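Local coordinates for WbbM protein (Klebsiella pneumoniae, PDB 6U4B) that is a bifunctional glycosyltransferase that polymerises an O-antigen polysaccharide and assembles as a trimer, at residues Tyr172-Tyr183 and Tyr246-Ile257. Residues are numbered along the deposited sequence; the frame is centred on the assembly and turned at random.
Sequences YERGEYLHIRDY and YNAQEKRVIGHI
Y172, on helix 168-173, lays its hydroxyl end against I257: OH lies 3.2 Å from I257 CG1, while L178 CD1 and Y183 CB sandwich the ring. The G175-L178 turn presents Y177, whose ring takes Q249 CB over one face in a CH-pi contact, 3.7 Å from the centroid; E176 CG lies over the other face. A water within hydrogen-bonding distance of Y177 O and E250 O can link them. L178 sends CD2 back to H256 CD2 (3.6 Å). With CG anti to the carbonyl carbon (chi1 -58°), the H179 ring is carried toward residues 246-257, where NE2 donates to E250 OE2 across 2.6 Å, nearly straight at 167°. The acceptor lies in the imidazole plane, yet the bond meets the carboxylate from above its plane. N247 N, donating to E250 OE1, helps hold the carboxylate, while N247 OD1 receives E250 N in an Asx motif that fixes the backbone. The H179 and Y246 planes are inclined by 12° but offset, centroids 5.0 Å apart. On helix 180-193, D182 OD2 accepts the Y246 hydroxyl through its syn lone pair at 2.7 Å, with V253 CG2 beside it. Joining helices 168-173 and 180-193 to helix 253-272 and its lead-in loop within the DUF4422 region, the contact illustrates how carboxylates pin a mixed interface: E250 could favour a protonated imidazole on H179, whereas D182 receives a neutral phenol.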
loop_
_atom_site.group_PDB
_atom_site.type_symbol
_atom_site.label_atom_id
_atom_site.label_comp_id
_atom_site.label_asym_id
_atom_site.label_seq_id
_atom_site.Cartn_x
_atom_site.Cartn_y
_atom_site.Cartn_z
ATOM N N TYR A 172 -28.456 51.698 2.841
ATOM C CA TYR A 172 -27.331 50.802 3.078
ATOM C C TYR A 172 -26.951 50.791 4.552
ATOM O O TYR A 172 -26.689 49.727 5.125
ATOM C CB TYR A 172 -26.132 51.206 2.218
ATOM C CG TYR A 172 -25.076 50.121 2.098
ATOM C CD1 TYR A 172 -24.201 49.848 3.145
ATOM C CD2 TYR A 172 -24.954 49.373 0.934
ATOM C CE1 TYR A 172 -23.243 48.854 3.037
ATOM C CE2 TYR A 172 -23.998 48.380 0.815
ATOM C CZ TYR A 172 -23.145 48.126 1.869
ATOM O OH TYR A 172 -22.195 47.138 1.753
ATOM N N GLU A 173 -26.930 51.965 5.187
ATOM C CA GLU A 173 -26.484 52.051 6.572
ATOM C C GLU A 173 -27.437 51.327 7.515
ATOM O O GLU A 173 -26.998 50.695 8.483
ATOM C CB GLU A 173 -26.329 53.513 6.982
ATOM C CG GLU A 173 -25.919 53.695 8.429
ATOM C CD GLU A 173 -25.349 55.068 8.705
ATOM O OE1 GLU A 173 -25.115 55.820 7.735
ATOM O OE2 GLU A 173 -25.132 55.392 9.890
ATOM N N ARG A 174 -28.739 51.404 7.253
ATOM C CA ARG A 174 -29.722 50.745 8.102
ATOM C C ARG A 174 -29.886 49.263 7.786
ATOM O O ARG A 174 -30.666 48.587 8.468
ATOM C CB ARG A 174 -31.072 51.455 7.981
ATOM C CG ARG A 174 -31.051 52.886 8.483
ATOM C CD ARG A 174 -32.246 53.684 7.983
ATOM N NE ARG A 174 -33.519 53.171 8.482
ATOM C CZ ARG A 174 -34.337 52.392 7.780
ATOM N NH1 ARG A 174 -35.476 51.973 8.314
ATOM N NH2 ARG A 174 -34.018 52.034 6.544
ATOM N N GLY A 175 -29.174 48.747 6.788
ATOM C CA GLY A 175 -29.323 47.346 6.433
ATOM C C GLY A 175 -28.935 46.434 7.585
ATOM O O GLY A 175 -27.950 46.672 8.289
ATOM N N GLU A 176 -29.729 45.376 7.773
ATOM C CA GLU A 176 -29.501 44.460 8.887
ATOM C C GLU A 176 -28.133 43.797 8.794
ATOM O O GLU A 176 -27.428 43.666 9.802
ATOM C CB GLU A 176 -30.603 43.403 8.928
ATOM C CG GLU A 176 -30.448 42.385 10.045
ATOM C CD GLU A 176 -31.543 41.337 10.032
ATOM O OE1 GLU A 176 -32.175 41.147 8.972
ATOM O OE2 GLU A 176 -31.774 40.706 11.085
ATOM N N TYR A 177 -27.737 43.374 7.595
ATOM C CA TYR A 177 -26.457 42.711 7.384
ATOM C C TYR A 177 -25.482 43.577 6.597
ATOM O O TYR A 177 -24.582 43.051 5.937
ATOM C CB TYR A 177 -26.667 41.371 6.679
ATOM C CG TYR A 177 -27.589 40.433 7.424
ATOM C CD1 TYR A 177 -28.800 40.034 6.872
ATOM C CD2 TYR A 177 -27.256 39.959 8.687
ATOM C CE1 TYR A 177 -29.648 39.179 7.551
ATOM C CE2 TYR A 177 -28.098 39.103 9.374
ATOM C CZ TYR A 177 -29.294 38.718 8.802
ATOM O OH TYR A 177 -30.136 37.867 9.483
ATOM N N LEU A 178 -25.643 44.896 6.655
ATOM C CA LEU A 178 -24.803 45.824 5.918
ATOM C C LEU A 178 -24.053 46.731 6.884
ATOM O O LEU A 178 -24.521 47.018 7.990
ATOM C CB LEU A 178 -25.632 46.674 4.948
ATOM C CG LEU A 178 -26.378 45.917 3.848
ATOM C CD1 LEU A 178 -27.232 46.872 3.026
ATOM C CD2 LEU A 178 -25.398 45.165 2.958
ATOM N N HIS A 179 -22.881 47.182 6.451
ATOM C CA HIS A 179 -22.029 48.064 7.240
ATOM C C HIS A 179 -21.566 49.191 6.328
ATOM O O HIS A 179 -20.844 48.952 5.355
ATOM C CB HIS A 179 -20.853 47.295 7.840
ATOM C CG HIS A 179 -21.269 46.145 8.704
ATOM N ND1 HIS A 179 -21.451 46.265 10.065
ATOM C CD2 HIS A 179 -21.554 44.857 8.398
ATOM C CE1 HIS A 179 -21.821 45.098 10.562
ATOM N NE2 HIS A 179 -21.891 44.227 9.571
ATOM N N ILE A 180 -21.995 50.417 6.640
ATOM C CA ILE A 180 -21.839 51.533 5.719
ATOM C C ILE A 180 -20.377 51.828 5.415
ATOM O O ILE A 180 -20.067 52.381 4.354
ATOM C CB ILE A 180 -22.561 52.778 6.284
ATOM C CG1 ILE A 180 -22.643 53.879 5.224
ATOM C CG2 ILE A 180 -21.873 53.270 7.550
ATOM C CD1 ILE A 180 -23.363 53.453 3.965
ATOM N N ARG A 181 -19.460 51.455 6.316
ATOM C CA ARG A 181 -18.040 51.673 6.057
ATOM C C ARG A 181 -17.583 50.946 4.798
ATOM O O ARG A 181 -16.673 51.418 4.105
ATOM C CB ARG A 181 -17.209 51.228 7.264
ATOM C CG ARG A 181 -17.065 49.719 7.414
ATOM C CD ARG A 181 -16.250 49.354 8.643
ATOM N NE ARG A 181 -16.955 49.677 9.879
ATOM C CZ ARG A 181 -17.717 48.820 10.551
ATOM N NH1 ARG A 181 -18.325 49.203 11.666
ATOM N NH2 ARG A 181 -17.871 47.579 10.109
ATOM N N ASP A 182 -18.204 49.809 4.479
ATOM C CA ASP A 182 -17.860 49.096 3.254
ATOM C C ASP A 182 -18.321 49.868 2.024
ATOM O O ASP A 182 -17.590 49.958 1.030
ATOM C CB ASP A 182 -18.474 47.697 3.271
ATOM C CG ASP A 182 -18.001 46.865 4.451
ATOM O OD1 ASP A 182 -16.861 47.080 4.916
ATOM O OD2 ASP A 182 -18.769 45.992 4.912
ATOM N N TYR A 183 -19.532 50.429 2.073
ATOM C CA TYR A 183 -20.031 51.219 0.952
ATOM C C TYR A 183 -19.285 52.542 0.842
ATOM O O TYR A 183 -19.006 53.012 -0.267
ATOM C CB TYR A 183 -21.536 51.449 1.106
ATOM C CG TYR A 183 -22.167 52.236 -0.024
ATOM C CD1 TYR A 183 -22.934 53.367 0.234
ATOM C CD2 TYR A 183 -21.997 51.849 -1.346
ATOM C CE1 TYR A 183 -23.515 54.090 -0.797
ATOM C CE2 TYR A 183 -22.572 52.564 -2.381
ATOM C CZ TYR A 183 -23.330 53.683 -2.101
ATOM O OH TYR A 183 -23.904 54.395 -3.131
ATOM N N TYR A 246 -17.816 38.322 9.721
ATOM C CA TYR A 246 -19.054 38.370 8.958
ATOM C C TYR A 246 -19.692 36.989 8.863
ATOM O O TYR A 246 -19.003 35.977 8.699
ATOM C CB TYR A 246 -18.796 38.916 7.552
ATOM C CG TYR A 246 -18.699 40.424 7.465
ATOM C CD1 TYR A 246 -18.747 41.216 8.607
ATOM C CD2 TYR A 246 -18.578 41.057 6.233
ATOM C CE1 TYR A 246 -18.662 42.595 8.524
ATOM C CE2 TYR A 246 -18.493 42.435 6.142
ATOM C CZ TYR A 246 -18.536 43.198 7.288
ATOM O OH TYR A 246 -18.455 44.566 7.196
ATOM N N ASN A 247 -21.018 36.952 8.969
ATOM C CA ASN A 247 -21.765 35.731 8.720
ATOM C C ASN A 247 -22.066 35.615 7.227
ATOM O O ASN A 247 -21.643 36.444 6.417
ATOM C CB ASN A 247 -23.042 35.694 9.564
ATOM C CG ASN A 247 -23.943 36.900 9.337
ATOM O OD1 ASN A 247 -24.073 37.403 8.221
ATOM N ND2 ASN A 247 -24.578 37.362 10.406
ATOM N N ALA A 248 -22.824 34.577 6.859
ATOM C CA ALA A 248 -23.049 34.280 5.445
ATOM C C ALA A 248 -23.734 35.437 4.723
ATOM O O ALA A 248 -23.437 35.712 3.554
ATOM C CB ALA A 248 -23.871 33.000 5.305
ATOM N N GLN A 249 -24.653 36.130 5.398
ATOM C CA GLN A 249 -25.337 37.253 4.764
ATOM C C GLN A 249 -24.412 38.457 4.635
ATOM O O GLN A 249 -24.320 39.075 3.566
ATOM C CB GLN A 249 -26.595 37.623 5.547
ATOM C CG GLN A 249 -27.663 36.539 5.595
ATOM C CD GLN A 249 -27.527 35.631 6.802
ATOM O OE1 GLN A 249 -26.435 35.457 7.347
ATOM N NE2 GLN A 249 -28.642 35.050 7.232
ATOM N N GLU A 250 -23.717 38.808 5.721
ATOM C CA GLU A 250 -22.778 39.924 5.680
ATOM C C GLU A 250 -21.680 39.699 4.648
ATOM O O GLU A 250 -21.201 40.659 4.029
ATOM C CB GLU A 250 -22.156 40.141 7.060
ATOM C CG GLU A 250 -23.127 40.608 8.139
ATOM C CD GLU A 250 -22.467 40.686 9.505
ATOM O OE1 GLU A 250 -21.846 39.685 9.916
ATOM O OE2 GLU A 250 -22.558 41.746 10.161
ATOM N N LYS A 251 -21.274 38.441 4.445
ATOM C CA LYS A 251 -20.178 38.128 3.533
ATOM C C LYS A 251 -20.493 38.496 2.088
ATOM O O LYS A 251 -19.564 38.689 1.297
ATOM C CB LYS A 251 -19.826 36.641 3.622
ATOM C CG LYS A 251 -18.933 36.279 4.798
ATOM C CD LYS A 251 -19.207 34.861 5.280
ATOM C CE LYS A 251 -17.975 33.987 5.204
ATOM N NZ LYS A 251 -18.243 32.650 5.804
ATOM N N ARG A 252 -21.771 38.600 1.726
ATOM C CA ARG A 252 -22.185 39.040 0.404
ATOM C C ARG A 252 -21.997 40.554 0.192
ATOM O O ARG A 252 -22.663 41.119 -0.685
ATOM C CB ARG A 252 -23.646 38.645 0.167
ATOM C CG ARG A 252 -23.928 37.165 0.386
ATOM C CD ARG A 252 -25.401 36.921 0.657
ATOM N NE ARG A 252 -26.225 37.186 -0.516
ATOM C CZ ARG A 252 -27.469 37.649 -0.454
ATOM N NH1 ARG A 252 -28.160 37.861 -1.567
ATOM N NH2 ARG A 252 -28.014 37.911 0.726
ATOM N N VAL A 253 -21.098 41.184 0.958
ATOM C CA VAL A 253 -20.926 42.632 0.908
ATOM C C VAL A 253 -20.595 43.098 -0.504
ATOM O O VAL A 253 -21.087 44.138 -0.959
ATOM C CB VAL A 253 -19.842 43.061 1.911
ATOM C CG1 VAL A 253 -18.624 42.183 1.769
ATOM C CG2 VAL A 253 -19.462 44.531 1.704
ATOM N N ILE A 254 -19.776 42.327 -1.224
ATOM C CA ILE A 254 -19.377 42.715 -2.574
ATOM C C ILE A 254 -20.593 42.779 -3.488
ATOM O O ILE A 254 -20.798 43.759 -4.214
ATOM C CB ILE A 254 -18.317 41.744 -3.118
ATOM C CG1 ILE A 254 -17.154 41.614 -2.133
ATOM C CG2 ILE A 254 -17.811 42.214 -4.477
ATOM C CD1 ILE A 254 -16.310 42.864 -2.012
ATOM N N GLY A 255 -21.419 41.729 -3.465
ATOM C CA GLY A 255 -22.614 41.724 -4.293
ATOM C C GLY A 255 -23.586 42.826 -3.921
ATOM O O GLY A 255 -24.188 43.456 -4.793
ATOM N N HIS A 256 -23.751 43.074 -2.619
ATOM C CA HIS A 256 -24.637 44.145 -2.173
ATOM C C HIS A 256 -24.139 45.504 -2.646
ATOM O O HIS A 256 -24.934 46.351 -3.072
ATOM C CB HIS A 256 -24.763 44.118 -0.651
ATOM C CG HIS A 256 -25.409 42.875 -0.121
ATOM N ND1 HIS A 256 -26.435 42.231 -0.779
ATOM C CD2 HIS A 256 -25.173 42.157 1.003
ATOM C CE1 HIS A 256 -26.807 41.173 -0.081
ATOM N NE2 HIS A 256 -26.056 41.106 1.005
ATOM N N ILE A 257 -22.825 45.730 -2.587
ATOM C CA ILE A 257 -22.271 47.014 -3.003
ATOM C C ILE A 257 -22.437 47.205 -4.507
ATOM O O ILE A 257 -22.743 48.306 -4.980
ATOM C CB ILE A 257 -20.798 47.121 -2.565
ATOM C CG1 ILE A 257 -20.718 47.357 -1.055
ATOM C CG2 ILE A 257 -20.084 48.231 -3.319
ATOM C CD1 ILE A 257 -19.304 47.455 -0.515
HETATM O O HOH W 1 -22.277 43.269 4.447
#